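Local coordinates for protein pseudoaglycone deacetylase Dbv21 (Actinoplanes teichomyceticus, PDB 3DFI) that probably removes an N-acetyl group from the A40926 pseudoaglycone, a sugar-bearing intermediate of lipoglycopeptide antibiotic biosynthesis, as a zinc-dependent hydrolase, at residues H16-V21 and A227-V232; A61-S66 and L73-E78; Y187-Q192 and F241-E246. All coordinates share one frame; numbering follows the deposited sequence.

Contact 1. Residues H16-V21 and A227-V232; sequences HLDDAV and ATQLSV. With ZN (zinc ion), chain B.
The carboxylate of Asp-18 lies across the bent aliphatic chain of Gln-229, its OD2 coming to 3.3 Å from Gln-229 CG. The two side chains cross at about a right angle, with carboxylate and amide planes 80° apart, and no hydrogen bond joins them: the oxygen meets methylene groups, while Gln-229 NE2 stays 4.1 Å from Asp-18 OD2. The first torsion of Gln-229 (chi1 -60°) sets CG beside the backbone N and so against the aspartate; the bend at chi2 then decides where the amide goes. The backbone beside this overlap adds little, Leu-17 O being the other atom that comes close to Gln-229 CG.

Asp-18 turns its other oxygen to the metal site. Water 1 donates a hydrogen bond of 2.5 Å to Asp-18 OD1 and is itself a zinc ligand, which puts Asp-18 in the second shell, a position consistent with orienting the zinc-bound water. Around the same zinc, His-16 binds through ND1 at 2.2 Å, and Asp-19 binds unevenly with both oxygens, OD2 being much the closer and OD1 lying 2.6 Å from the metal. His-161 completes the protein ligands, while Asp-160 accepts a bond from His-16 NE2 and, together with the ND1-zinc bond, limits the ring's rotation. Ser-14 OG, bonded to both His-16 O and Ala-20 N, ties the loop to the first turn of helix 19-33. Here the general lesson is that one residue can face metal and scaffold at once, within the His-x-Asp-Asp zinc site characteristic of the PIG-L de-N-acetylase family.

Contact 2. Residues A61-S66 and L73-E78; sequences ARWGLS and LRRRNE
A Schellman motif at Gly-64 closes helix 54-63 and leaves Trp-63 and Leu-65, the residues on its two flanks, packed against Arg-75 and Arg-74 of helix 71-86, within the PIG-L family region. Gly-64 takes a positive phi of 90°, where a CB would press on the preceding carbonyl oxygen, and its N bonds back to Ala-61 O at 3.1 Å. The chain thereby leaves the helix, and both neighbours face the second helix.

The inner pair illustrates how an arginine can meet an indole without stacking on it. Trp-63 offers the far end of its six-membered ring: Arg-75 NH1 sits 3.5 Å from CH2 of Trp-63, and Arg-75 CD is 3.9 Å from its CZ3. Ring and guanidinium planes are 71° apart and the approach is oblique. The arginine runs nearly straight from CB until the third torsion (chi3 63°), and that bend brings NH1 to the CH2 end of the indole. Its main polar anchor is the carbonyl of Leu-17, which accepts a hydrogen bond from NH2; NH1 makes a long, weak ion pair with Asp-97. The side chain of Arg-75 lies about 4 Å from that of His-16, a zinc ligand, and would be expected to lend positive charge to the region.

Nearer the surface the contact is purely aliphatic. Bends at the second and third torsions of Arg-74 leave its guanidinium farther from the leucine, and the touch comes from Arg-74 CG, 4.1 Å from Leu-65 CD2.

Contact 3. Residues Y187-Q192 and F241-E246; sequences YAAYSQ and FAKLDE
Ala-189 and Tyr-190, on the short helical turn 187-190, pack with Lys-243 of helix 240-251 in a surface contact built round a CH-pi interaction. In that interaction Lys-243 CE lies over one face of the Tyr-190 ring, 4.0 Å from the centroid and 23° off the ring normal. It is offset toward the rim, so that CE1 of Tyr-190 is its nearest ring atom, at 3.7 Å. The lysine arrives there by setting CG anti to the backbone N (chi1 -171°) and bending once, at chi2, before running out extended.

Van der Waals packing adds a second touch. The methyl of Ala-189 rests on the same lysine side chain, its CB 3.9 Å from Lys-243 CG, and one side chain therefore serves both residues of the turn, a simple case of a lysine acting as a hydrophobic surface.

Polar groups contribute no bond across the contact. Tyr-187 O accepts from the N atoms of both Tyr-190 and Ser-191 in this weakly bonded turn, and Asp-245 forms a salt bridge to Arg-216 of helix 213-223. Between the segments, Ala-189 O lies 3.4 Å from Lys-243 CE and 3.6 Å from its NZ.

Overall arrangement
All three contacts reach toward the zinc region. Contacts 1 and 2 have centres 10 Å apart and abut directly: Glu-78 OE2 accepts a probable hydrogen bond of 2.9 Å from Thr-228 N of helix 227-233, and Thr-228 OG1 packs on Trp-63 CB at 3.0 Å. The zinc lies within contact 1, and the side chain of Arg-75 brings contact 2 to about 6 Å from the ion. Contact 3, centred 15 Å from contact 1, approaches through Tyr-187, whose CE2 is 3.9 Å from Asp-19 OD1; its packing of Tyr-190 on Lys-243 lies farther off, the Tyr-190 side chain about 13 Å from the zinc. Contacts 2 and 3 do not touch, their nearest atoms being about 8 Å apart.

Contact 1. Residues H16-V21 and A227-V232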
ATOM      1  N   HIS A  16       3.366  -2.198   3.900  1.00 47.63           N
ATOM      2  CA  HIS A  16       4.234  -1.386   4.756  1.00 48.41           C
ATOM      3  C   HIS A  16       3.654   0.017   4.941  1.00 49.00           C
ATOM      4  O   HIS A  16       2.734   0.438   4.217  1.00 48.79           O
ATOM      5  CB  HIS A  16       5.629  -1.227   4.114  1.00 47.87           C
ATOM      6  CG  HIS A  16       6.321  -2.515   3.808  1.00 47.72           C
ATOM      7  ND1 HIS A  16       6.649  -2.895   2.522  1.00 48.08           N
ATOM      8  CD2 HIS A  16       6.760  -3.511   4.622  1.00 46.00           C
ATOM      9  CE1 HIS A  16       7.248  -4.076   2.555  1.00 48.02           C
ATOM     10  NE2 HIS A  16       7.338  -4.464   3.818  1.00 48.06           N
ATOM     11  N   LEU A  17       4.238   0.765   5.874  1.00 48.89           N
ATOM     12  CA  LEU A  17       3.781   2.115   6.150  1.00 49.36           C
ATOM     13  C   LEU A  17       4.330   3.048   5.089  1.00 50.34           C
ATOM     14  O   LEU A  17       5.451   3.543   5.214  1.00 50.34           O
ATOM     15  CB  LEU A  17       4.204   2.552   7.564  1.00 49.39           C
ATOM     16  CG  LEU A  17       3.719   1.615   8.673  1.00 48.68           C
ATOM     17  CD1 LEU A  17       4.654   1.647   9.907  1.00 45.96           C
ATOM     18  CD2 LEU A  17       2.278   1.935   9.098  1.00 47.41           C
ATOM     19  N   ASP A  18       3.528   3.234   4.036  1.00 49.96           N
ATOM     20  CA  ASP A  18       3.789   4.116   2.891  1.00 50.77           C
ATOM     21  C   ASP A  18       3.155   3.598   1.597  1.00 51.01           C
ATOM     22  O   ASP A  18       2.789   4.415   0.740  1.00 51.35           O
ATOM     23  CB  ASP A  18       5.276   4.443   2.667  1.00 51.01           C
ATOM     24  CG  ASP A  18       6.119   3.245   2.207  1.00 52.41           C
ATOM     25  OD1 ASP A  18       5.701   2.064   2.284  1.00 52.74           O
ATOM     26  OD2 ASP A  18       7.257   3.504   1.775  1.00 54.08           O
ATOM     27  N   ASP A  19       3.030   2.270   1.460  1.00 49.30           N
ATOM     28  CA  ASP A  19       2.690   1.661   0.159  1.00 50.28           C
ATOM     29  C   ASP A  19       1.324   2.126  -0.396  1.00 50.04           C
ATOM     30  O   ASP A  19       1.237   2.522  -1.567  1.00 50.56           O
ATOM     31  CB  ASP A  19       2.839   0.105   0.211  1.00 50.34           C
ATOM     32  CG  ASP A  19       4.330  -0.348   0.234  1.00 51.12           C
ATOM     33  OD1 ASP A  19       5.100   0.068  -0.616  1.00 51.31           O
ATOM     34  OD2 ASP A  19       4.775  -1.103   1.099  1.00 50.44           O
ATOM     35  N   ALA A  20       0.266   2.085   0.424  1.00 49.45           N
ATOM     36  CA  ALA A  20      -1.072   2.536  -0.009  1.00 49.00           C
ATOM     37  C   ALA A  20      -1.102   3.992  -0.475  1.00 48.95           C
ATOM     38  O   ALA A  20      -1.638   4.303  -1.528  1.00 48.89           O
ATOM     39  CB  ALA A  20      -2.098   2.333   1.096  1.00 49.81           C
ATOM     40  N   VAL A  21      -0.512   4.887   0.307  1.00 48.98           N
ATOM     41  CA  VAL A  21      -0.536   6.303  -0.035  1.00 48.83           C
ATOM     42  C   VAL A  21       0.207   6.532  -1.340  1.00 48.86           C
ATOM     43  O   VAL A  21      -0.262   7.282  -2.212  1.00 49.04           O
ATOM     44  CB  VAL A  21       0.042   7.174   1.109  1.00 49.10           C
ATOM     45  CG1 VAL A  21       0.291   8.617   0.644  1.00 45.32           C
ATOM     46  CG2 VAL A  21      -0.911   7.158   2.281  1.00 50.67           C
ATOM     47  N   ALA A 227       8.867  10.673   5.635  1.00 48.24           N
ATOM     48  CA  ALA A 227      10.146  11.328   5.353  1.00 48.26           C
ATOM     49  C   ALA A 227      11.269  10.317   5.437  1.00 48.53           C
ATOM     50  O   ALA A 227      12.322  10.462   4.816  1.00 48.22           O
ATOM     51  CB  ALA A 227      10.377  12.413   6.376  1.00 48.68           C
ATOM     52  N   THR A 228      11.056   9.338   6.302  1.00 48.18           N
ATOM     53  CA  THR A 228      11.971   8.230   6.497  1.00 49.43           C
ATOM     54  C   THR A 228      12.198   7.473   5.157  1.00 49.40           C
ATOM     55  O   THR A 228      13.334   7.309   4.724  1.00 48.82           O
ATOM     56  CB  THR A 228      11.387   7.341   7.638  1.00 50.56           C
ATOM     57  OG1 THR A 228      12.427   6.711   8.381  1.00 56.08           O
ATOM     58  CG2 THR A 228      10.364   6.384   7.163  1.00 46.09           C
ATOM     59  N   GLN A 229      11.100   7.081   4.503  1.00 49.27           N
ATOM     60  CA  GLN A 229      11.098   6.356   3.239  1.00 50.30           C
ATOM     61  C   GLN A 229      11.476   7.257   2.071  1.00 50.28           C
ATOM     62  O   GLN A 229      12.274   6.866   1.203  1.00 50.88           O
ATOM     63  CB  GLN A 229       9.725   5.708   2.981  1.00 49.63           C
ATOM     64  CG  GLN A 229       9.281   4.703   4.063  1.00 52.18           C
ATOM     65  CD  GLN A 229      10.408   3.801   4.548  1.00 54.58           C
ATOM     66  OE1 GLN A 229      10.937   3.989   5.651  1.00 54.34           O
ATOM     67  NE2 GLN A 229      10.808   2.842   3.715  1.00 52.90           N
ATOM     68  N   LEU A 230      10.928   8.471   2.045  1.00 50.53           N
ATOM     69  CA  LEU A 230      11.328   9.431   1.004  1.00 50.98           C
ATOM     70  C   LEU A 230      12.772   9.874   1.077  1.00 50.65           C
ATOM     71  O   LEU A 230      13.302  10.435   0.102  1.00 49.81           O
ATOM     72  CB  LEU A 230      10.364  10.620   0.902  1.00 51.51           C
ATOM     73  CG  LEU A 230       9.169  10.302  -0.035  1.00 52.19           C
ATOM     74  CD1 LEU A 230       8.385   9.048   0.376  1.00 53.36           C
ATOM     75  CD2 LEU A 230       8.228  11.487  -0.167  1.00 53.45           C
ATOM     76  N   SER A 231      13.449   9.602   2.195  1.00 50.66           N
ATOM     77  CA  SER A 231      14.881   9.915   2.210  1.00 51.69           C
ATOM     78  C   SER A 231      15.666   9.006   1.224  1.00 51.49           C
ATOM     79  O   SER A 231      16.776   9.350   0.806  1.00 50.36           O
ATOM     80  CB  SER A 231      15.481   9.960   3.628  1.00 51.64           C
ATOM     81  OG  SER A 231      15.720   8.678   4.140  1.00 54.96           O
ATOM     82  N   VAL A 232      15.053   7.870   0.853  1.00 51.62           N
ATOM     83  CA  VAL A 232      15.561   6.988  -0.217  1.00 51.85           C
ATOM     84  C   VAL A 232      14.792   7.201  -1.533  1.00 51.31           C
ATOM     85  O   VAL A 232      15.391   7.409  -2.574  1.00 51.72           O
ATOM     86  CB  VAL A 232      15.499   5.467   0.187  1.00 52.06           C
ATOM     87  CG1 VAL A 232      15.998   4.562  -0.968  1.00 52.29           C
ATOM     88  CG2 VAL A 232      16.337   5.207   1.435  1.00 52.13           C
TER
HETATM   89 ZN    ZN B 300       6.284  -1.860   0.652  1.00 45.98          ZN
HETATM   90  O   HOH W   1       7.232   0.216   1.642  1.00 41.04           O

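Contact 2. Residues A61-S66 and L73-E78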
ATOM      1  N   ALA A  61      19.871   4.102   9.897  1.00 54.28           N
ATOM      2  CA  ALA A  61      20.829   5.150   9.518  1.00 53.93           C
ATOM      3  C   ALA A  61      20.533   5.761   8.147  1.00 53.82           C
ATOM      4  O   ALA A  61      20.650   6.975   7.984  1.00 54.04           O
ATOM      5  CB  ALA A  61      22.273   4.634   9.584  1.00 53.48           C
ATOM      6  N   ARG A  62      20.154   4.923   7.181  1.00 54.00           N
ATOM      7  CA  ARG A  62      19.730   5.365   5.845  1.00 54.88           C
ATOM      8  C   ARG A  62      18.437   6.191   5.834  1.00 54.02           C
ATOM      9  O   ARG A  62      18.211   7.000   4.916  1.00 53.78           O
ATOM     10  CB  ARG A  62      19.567   4.168   4.894  1.00 54.88           C
ATOM     11  CG  ARG A  62      20.282   4.367   3.542  1.00 57.09           C
ATOM     12  CD  ARG A  62      20.017   3.259   2.511  1.00 57.86           C
ATOM     13  NE  ARG A  62      19.533   1.998   3.095  1.00 64.80           N
ATOM     14  CZ  ARG A  62      19.974   0.782   2.758  1.00 66.44           C
ATOM     15  NH1 ARG A  62      20.935   0.637   1.853  1.00 67.16           N
ATOM     16  NH2 ARG A  62      19.464  -0.297   3.344  1.00 66.97           N
ATOM     17  N   TRP A  63      17.580   5.968   6.827  1.00 53.00           N
ATOM     18  CA  TRP A  63      16.369   6.769   6.972  1.00 52.04           C
ATOM     19  C   TRP A  63      16.637   8.060   7.764  1.00 51.90           C
ATOM     20  O   TRP A  63      15.767   8.920   7.866  1.00 52.93           O
ATOM     21  CB  TRP A  63      15.279   5.960   7.648  1.00 52.51           C
ATOM     22  CG  TRP A  63      14.839   4.768   6.854  1.00 52.02           C
ATOM     23  CD1 TRP A  63      14.951   4.587   5.501  1.00 52.50           C
ATOM     24  CD2 TRP A  63      14.186   3.604   7.362  1.00 52.82           C
ATOM     25  NE1 TRP A  63      14.426   3.369   5.142  1.00 53.47           N
ATOM     26  CE2 TRP A  63      13.939   2.750   6.265  1.00 53.54           C
ATOM     27  CE3 TRP A  63      13.774   3.205   8.633  1.00 51.93           C
ATOM     28  CZ2 TRP A  63      13.323   1.517   6.405  1.00 53.16           C
ATOM     29  CZ3 TRP A  63      13.147   1.965   8.766  1.00 51.87           C
ATOM     30  CH2 TRP A  63      12.938   1.142   7.663  1.00 52.05           C
ATOM     31  N   GLY A  64      17.839   8.191   8.311  1.00 49.82           N
ATOM     32  CA  GLY A  64      18.213   9.390   9.057  1.00 48.89           C
ATOM     33  C   GLY A  64      17.914   9.320  10.545  1.00 47.91           C
ATOM     34  O   GLY A  64      17.894  10.359  11.222  1.00 47.18           O
ATOM     35  N   LEU A  65      17.711   8.096  11.043  1.00 46.63           N
ATOM     36  CA  LEU A  65      17.383   7.831  12.454  1.00 46.43           C
ATOM     37  C   LEU A  65      18.625   7.457  13.265  1.00 46.21           C
ATOM     38  O   LEU A  65      19.541   6.830  12.743  1.00 47.26           O
ATOM     39  CB  LEU A  65      16.329   6.706  12.575  1.00 45.77           C
ATOM     40  CG  LEU A  65      15.021   6.853  11.783  1.00 47.11           C
ATOM     41  CD1 LEU A  65      14.133   5.643  11.968  1.00 45.82           C
ATOM     42  CD2 LEU A  65      14.275   8.127  12.181  1.00 47.32           C
ATOM     43  N   SER A  66      18.654   7.863  14.533  1.00 45.58           N
ATOM     44  CA  SER A  66      19.801   7.633  15.448  1.00 44.80           C
ATOM     45  C   SER A  66      19.543   6.328  16.249  1.00 44.64           C
ATOM     46  O   SER A  66      18.390   5.927  16.374  1.00 44.45           O
ATOM     47  CB  SER A  66      19.960   8.816  16.374  1.00 42.91           C
ATOM     48  N   LEU A  73       7.780   3.074  15.574  1.00 47.09           N
ATOM     49  CA  LEU A  73       6.987   4.186  16.111  1.00 46.31           C
ATOM     50  C   LEU A  73       7.059   5.437  15.228  1.00 46.94           C
ATOM     51  O   LEU A  73       6.033   5.980  14.834  1.00 47.14           O
ATOM     52  CB  LEU A  73       7.404   4.508  17.554  1.00 46.64           C
ATOM     53  CG  LEU A  73       6.694   5.682  18.238  1.00 46.78           C
ATOM     54  CD1 LEU A  73       5.178   5.380  18.432  1.00 46.18           C
ATOM     55  CD2 LEU A  73       7.366   6.040  19.584  1.00 45.34           C
ATOM     56  N   ARG A  74       8.267   5.921  14.935  1.00 46.92           N
ATOM     57  CA  ARG A  74       8.427   7.014  13.965  1.00 46.55           C
ATOM     58  C   ARG A  74       7.577   6.799  12.695  1.00 46.87           C
ATOM     59  O   ARG A  74       6.839   7.690  12.265  1.00 46.23           O
ATOM     60  CB  ARG A  74       9.901   7.184  13.593  1.00 46.76           C
ATOM     61  CG  ARG A  74      10.218   8.351  12.588  1.00 46.46           C
ATOM     62  CD  ARG A  74      10.506   9.700  13.339  1.00 46.94           C
ATOM     63  NE  ARG A  74       9.369  10.080  14.182  1.00 45.86           N
ATOM     64  CZ  ARG A  74       8.300  10.753  13.753  1.00 48.39           C
ATOM     65  NH1 ARG A  74       7.300  11.002  14.585  1.00 48.79           N
ATOM     66  NH2 ARG A  74       8.219  11.184  12.502  1.00 49.68           N
ATOM     67  N   ARG A  75       7.670   5.606  12.112  1.00 47.65           N
ATOM     68  CA  ARG A  75       6.952   5.271  10.867  1.00 47.24           C
ATOM     69  C   ARG A  75       5.434   5.204  11.056  1.00 47.26           C
ATOM     70  O   ARG A  75       4.676   5.640  10.189  1.00 47.30           O
ATOM     71  CB  ARG A  75       7.490   3.971  10.292  1.00 47.40           C
ATOM     72  CG  ARG A  75       8.947   4.081   9.790  1.00 48.19           C
ATOM     73  CD  ARG A  75       9.325   2.890   8.912  1.00 49.02           C
ATOM     74  NE  ARG A  75       8.525   2.792   7.683  1.00 50.75           N
ATOM     75  CZ  ARG A  75       8.642   1.779   6.819  1.00 48.52           C
ATOM     76  NH1 ARG A  75       9.519   0.818   7.068  1.00 48.70           N
ATOM     77  NH2 ARG A  75       7.905   1.721   5.721  1.00 47.48           N
ATOM     78  N   ARG A  76       4.986   4.705  12.207  1.00 47.51           N
ATOM     79  CA  ARG A  76       3.544   4.698  12.489  1.00 47.52           C
ATOM     80  C   ARG A  76       3.028   6.137  12.611  1.00 48.29           C
ATOM     81  O   ARG A  76       1.924   6.445  12.146  1.00 48.28           O
ATOM     82  CB  ARG A  76       3.224   3.883  13.738  1.00 47.58           C
ATOM     83  CG  ARG A  76       3.260   2.379  13.512  1.00 45.48           C
ATOM     84  CD  ARG A  76       2.701   1.620  14.711  1.00 46.53           C
ATOM     85  NE  ARG A  76       3.395   1.927  15.973  1.00 48.02           N
ATOM     86  CZ  ARG A  76       4.477   1.283  16.408  1.00 48.75           C
ATOM     87  NH1 ARG A  76       5.035   0.316  15.676  1.00 51.56           N
ATOM     88  NH2 ARG A  76       4.998   1.594  17.574  1.00 49.01           N
ATOM     89  N   ASN A  77       3.839   7.011  13.209  1.00 47.93           N
ATOM     90  CA  ASN A  77       3.504   8.439  13.295  1.00 48.77           C
ATOM     91  C   ASN A  77       3.473   9.115  11.931  1.00 48.06           C
ATOM     92  O   ASN A  77       2.625   9.972  11.668  1.00 48.12           O
ATOM     93  CB  ASN A  77       4.471   9.186  14.230  1.00 47.76           C
ATOM     94  CG  ASN A  77       4.205   8.905  15.710  1.00 50.91           C
ATOM     95  OD1 ASN A  77       3.050   8.819  16.161  1.00 49.33           O
ATOM     96  ND2 ASN A  77       5.284   8.799  16.482  1.00 50.02           N
ATOM     97  N   GLU A  78       4.420   8.755  11.070  1.00 48.34           N
ATOM     98  CA  GLU A  78       4.405   9.238   9.689  1.00 48.44           C
ATOM     99  C   GLU A  78       3.112   8.831   8.965  1.00 48.70           C
ATOM    100  O   GLU A  78       2.489   9.646   8.259  1.00 48.95           O
ATOM    101  CB  GLU A  78       5.618   8.707   8.924  1.00 48.71           C
ATOM    102  CG  GLU A  78       6.987   9.306   9.392  1.00 48.39           C
ATOM    103  CD  GLU A  78       8.146   8.795   8.543  1.00 48.90           C
ATOM    104  OE1 GLU A  78       7.997   7.735   7.865  1.00 45.19           O
ATOM    105  OE2 GLU A  78       9.200   9.472   8.524  1.00 45.01           O
TER

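Contact 3. Residues Y187-Q192 and F241-E246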
ATOM      1  N   TYR A 187       7.640   1.828  -7.736  1.00 49.99           N
ATOM      2  CA  TYR A 187       8.259   0.649  -8.355  1.00 51.56           C
ATOM      3  C   TYR A 187       7.873   0.412  -9.825  1.00 51.52           C
ATOM      4  O   TYR A 187       8.745   0.164 -10.660  1.00 51.57           O
ATOM      5  CB  TYR A 187       8.083  -0.572  -7.439  1.00 51.99           C
ATOM      6  CG  TYR A 187       8.320  -0.156  -5.972  1.00 55.12           C
ATOM      7  CD1 TYR A 187       9.613   0.250  -5.541  1.00 57.23           C
ATOM      8  CD2 TYR A 187       7.261  -0.065  -5.052  1.00 54.69           C
ATOM      9  CE1 TYR A 187       9.855   0.686  -4.235  1.00 56.53           C
ATOM     10  CE2 TYR A 187       7.500   0.358  -3.722  1.00 54.93           C
ATOM     11  CZ  TYR A 187       8.803   0.733  -3.330  1.00 56.46           C
ATOM     12  OH  TYR A 187       9.077   1.148  -2.041  1.00 56.42           O
ATOM     13  N   ALA A 188       6.589   0.569 -10.145  1.00 52.33           N
ATOM     14  CA  ALA A 188       6.092   0.392 -11.529  1.00 52.63           C
ATOM     15  C   ALA A 188       6.570   1.473 -12.487  1.00 52.86           C
ATOM     16  O   ALA A 188       6.603   1.248 -13.690  1.00 52.45           O
ATOM     17  CB  ALA A 188       4.587   0.306 -11.559  1.00 52.81           C
ATOM     18  N   ALA A 189       6.967   2.639 -11.970  1.00 53.48           N
ATOM     19  CA  ALA A 189       7.524   3.683 -12.863  1.00 53.67           C
ATOM     20  C   ALA A 189       8.902   3.332 -13.399  1.00 54.29           C
ATOM     21  O   ALA A 189       9.352   3.922 -14.373  1.00 53.82           O
ATOM     22  CB  ALA A 189       7.540   5.059 -12.191  1.00 53.09           C
ATOM     23  N   TYR A 190       9.561   2.361 -12.776  1.00 55.89           N
ATOM     24  CA  TYR A 190      10.916   1.979 -13.170  1.00 57.85           C
ATOM     25  C   TYR A 190      10.967   0.672 -13.956  1.00 59.39           C
ATOM     26  O   TYR A 190      11.726   0.561 -14.913  1.00 59.79           O
ATOM     27  CB  TYR A 190      11.846   1.908 -11.946  1.00 58.24           C
ATOM     28  CG  TYR A 190      12.032   3.236 -11.236  1.00 58.21           C
ATOM     29  CD1 TYR A 190      12.990   4.170 -11.678  1.00 59.79           C
ATOM     30  CD2 TYR A 190      11.268   3.553 -10.124  1.00 58.80           C
ATOM     31  CE1 TYR A 190      13.166   5.410 -11.021  1.00 59.55           C
ATOM     32  CE2 TYR A 190      11.429   4.787  -9.452  1.00 59.90           C
ATOM     33  CZ  TYR A 190      12.372   5.709  -9.908  1.00 59.77           C
ATOM     34  OH  TYR A 190      12.512   6.913  -9.233  1.00 59.02           O
ATOM     35  N   SER A 191      10.142  -0.303 -13.573  1.00 61.65           N
ATOM     36  CA  SER A 191      10.316  -1.677 -14.045  1.00 63.92           C
ATOM     37  C   SER A 191       9.083  -2.556 -13.948  1.00 65.41           C
ATOM     38  O   SER A 191       8.147  -2.263 -13.183  1.00 65.78           O
ATOM     39  CB  SER A 191      11.455  -2.348 -13.266  1.00 64.29           C
ATOM     40  OG  SER A 191      12.707  -1.705 -13.535  1.00 64.62           O
ATOM     41  N   GLN A 192       9.121  -3.640 -14.732  1.00 67.13           N
ATOM     42  CA  GLN A 192       8.156  -4.775 -14.714  1.00 68.87           C
ATOM     43  C   GLN A 192       6.708  -4.517 -15.189  1.00 69.78           C
ATOM     44  O   GLN A 192       6.498  -3.905 -16.254  1.00 69.69           O
ATOM     45  CB  GLN A 192       8.171  -5.537 -13.372  1.00 68.56           C
ATOM     46  CG  GLN A 192       7.708  -6.993 -13.496  1.00 68.61           C
ATOM     47  CD  GLN A 192       7.897  -7.787 -12.212  1.00 69.43           C
ATOM     48  OE1 GLN A 192       7.180  -7.591 -11.212  1.00 65.12           O
ATOM     49  NE2 GLN A 192       8.869  -8.707 -12.240  1.00 69.68           N
ATOM     50  N   PHE A 241       8.213  12.980  -7.367  1.00 53.22           N
ATOM     51  CA  PHE A 241       6.939  13.610  -7.757  1.00 53.28           C
ATOM     52  C   PHE A 241       6.815  13.799  -9.267  1.00 53.07           C
ATOM     53  O   PHE A 241       5.776  13.497  -9.844  1.00 51.69           O
ATOM     54  CB  PHE A 241       6.718  14.932  -7.013  1.00 54.13           C
ATOM     55  CG  PHE A 241       6.592  14.767  -5.520  1.00 54.56           C
ATOM     56  CD1 PHE A 241       7.536  15.321  -4.672  1.00 56.98           C
ATOM     57  CD2 PHE A 241       5.544  14.044  -4.968  1.00 54.87           C
ATOM     58  CE1 PHE A 241       7.434  15.162  -3.284  1.00 57.29           C
ATOM     59  CE2 PHE A 241       5.431  13.888  -3.582  1.00 55.79           C
ATOM     60  CZ  PHE A 241       6.382  14.437  -2.747  1.00 55.86           C
ATOM     61  N   ALA A 242       7.875  14.323  -9.890  1.00 52.67           N
ATOM     62  CA  ALA A 242       7.971  14.374 -11.354  1.00 52.48           C
ATOM     63  C   ALA A 242       7.785  12.970 -11.989  1.00 52.59           C
ATOM     64  O   ALA A 242       6.975  12.791 -12.910  1.00 52.16           O
ATOM     65  CB  ALA A 242       9.293  14.997 -11.772  1.00 52.68           C
ATOM     66  N   LYS A 243       8.510  11.978 -11.469  1.00 52.18           N
ATOM     67  CA  LYS A 243       8.453  10.615 -11.977  1.00 52.40           C
ATOM     68  C   LYS A 243       7.010  10.075 -11.924  1.00 52.31           C
ATOM     69  O   LYS A 243       6.523   9.462 -12.894  1.00 52.41           O
ATOM     70  CB  LYS A 243       9.404   9.729 -11.162  1.00 53.15           C
ATOM     71  CG  LYS A 243       9.617   8.309 -11.695  1.00 54.79           C
ATOM     72  CD  LYS A 243      10.608   8.293 -12.882  1.00 55.27           C
ATOM     73  CE  LYS A 243      10.751   6.879 -13.466  1.00 56.58           C
ATOM     74  NZ  LYS A 243      11.433   6.844 -14.806  1.00 58.86           N
ATOM     75  N   LEU A 244       6.327  10.332 -10.811  1.00 51.15           N
ATOM     76  CA  LEU A 244       4.942   9.910 -10.640  1.00 51.14           C
ATOM     77  C   LEU A 244       3.988  10.608 -11.614  1.00 51.01           C
ATOM     78  O   LEU A 244       3.068   9.977 -12.117  1.00 49.69           O
ATOM     79  CB  LEU A 244       4.466  10.103  -9.194  1.00 50.67           C
ATOM     80  CG  LEU A 244       5.072   9.224  -8.085  1.00 51.59           C
ATOM     81  CD1 LEU A 244       4.329   9.431  -6.752  1.00 50.38           C
ATOM     82  CD2 LEU A 244       5.107   7.728  -8.434  1.00 50.39           C
ATOM     83  N   ASP A 245       4.195  11.911 -11.836  1.00 50.73           N
ATOM     84  CA  ASP A 245       3.410  12.686 -12.801  1.00 51.76           C
ATOM     85  C   ASP A 245       3.619  12.197 -14.221  1.00 51.82           C
ATOM     86  O   ASP A 245       2.671  12.149 -15.022  1.00 51.56           O
ATOM     87  CB  ASP A 245       3.810  14.172 -12.750  1.00 52.14           C
ATOM     88  CG  ASP A 245       3.032  14.951 -11.713  1.00 53.56           C
ATOM     89  OD1 ASP A 245       1.947  14.473 -11.292  1.00 56.61           O
ATOM     90  OD2 ASP A 245       3.497  16.039 -11.328  1.00 53.56           O
ATOM     91  N   GLU A 246       4.876  11.881 -14.532  1.00 52.38           N
ATOM     92  CA  GLU A 246       5.265  11.359 -15.841  1.00 53.56           C
ATOM     93  C   GLU A 246       4.666   9.972 -16.059  1.00 53.29           C
ATOM     94  O   GLU A 246       4.148   9.695 -17.143  1.00 53.67           O
ATOM     95  CB  GLU A 246       6.780  11.293 -15.961  1.00 53.09           C
ATOM     96  CG  GLU A 246       7.284  10.518 -17.179  1.00 55.52           C
ATOM     97  CD  GLU A 246       8.796  10.353 -17.182  1.00 55.79           C
ATOM     98  OE1 GLU A 246       9.383  10.079 -16.104  1.00 58.98           O
ATOM     99  OE2 GLU A 246       9.399  10.494 -18.265  1.00 59.55           O
TER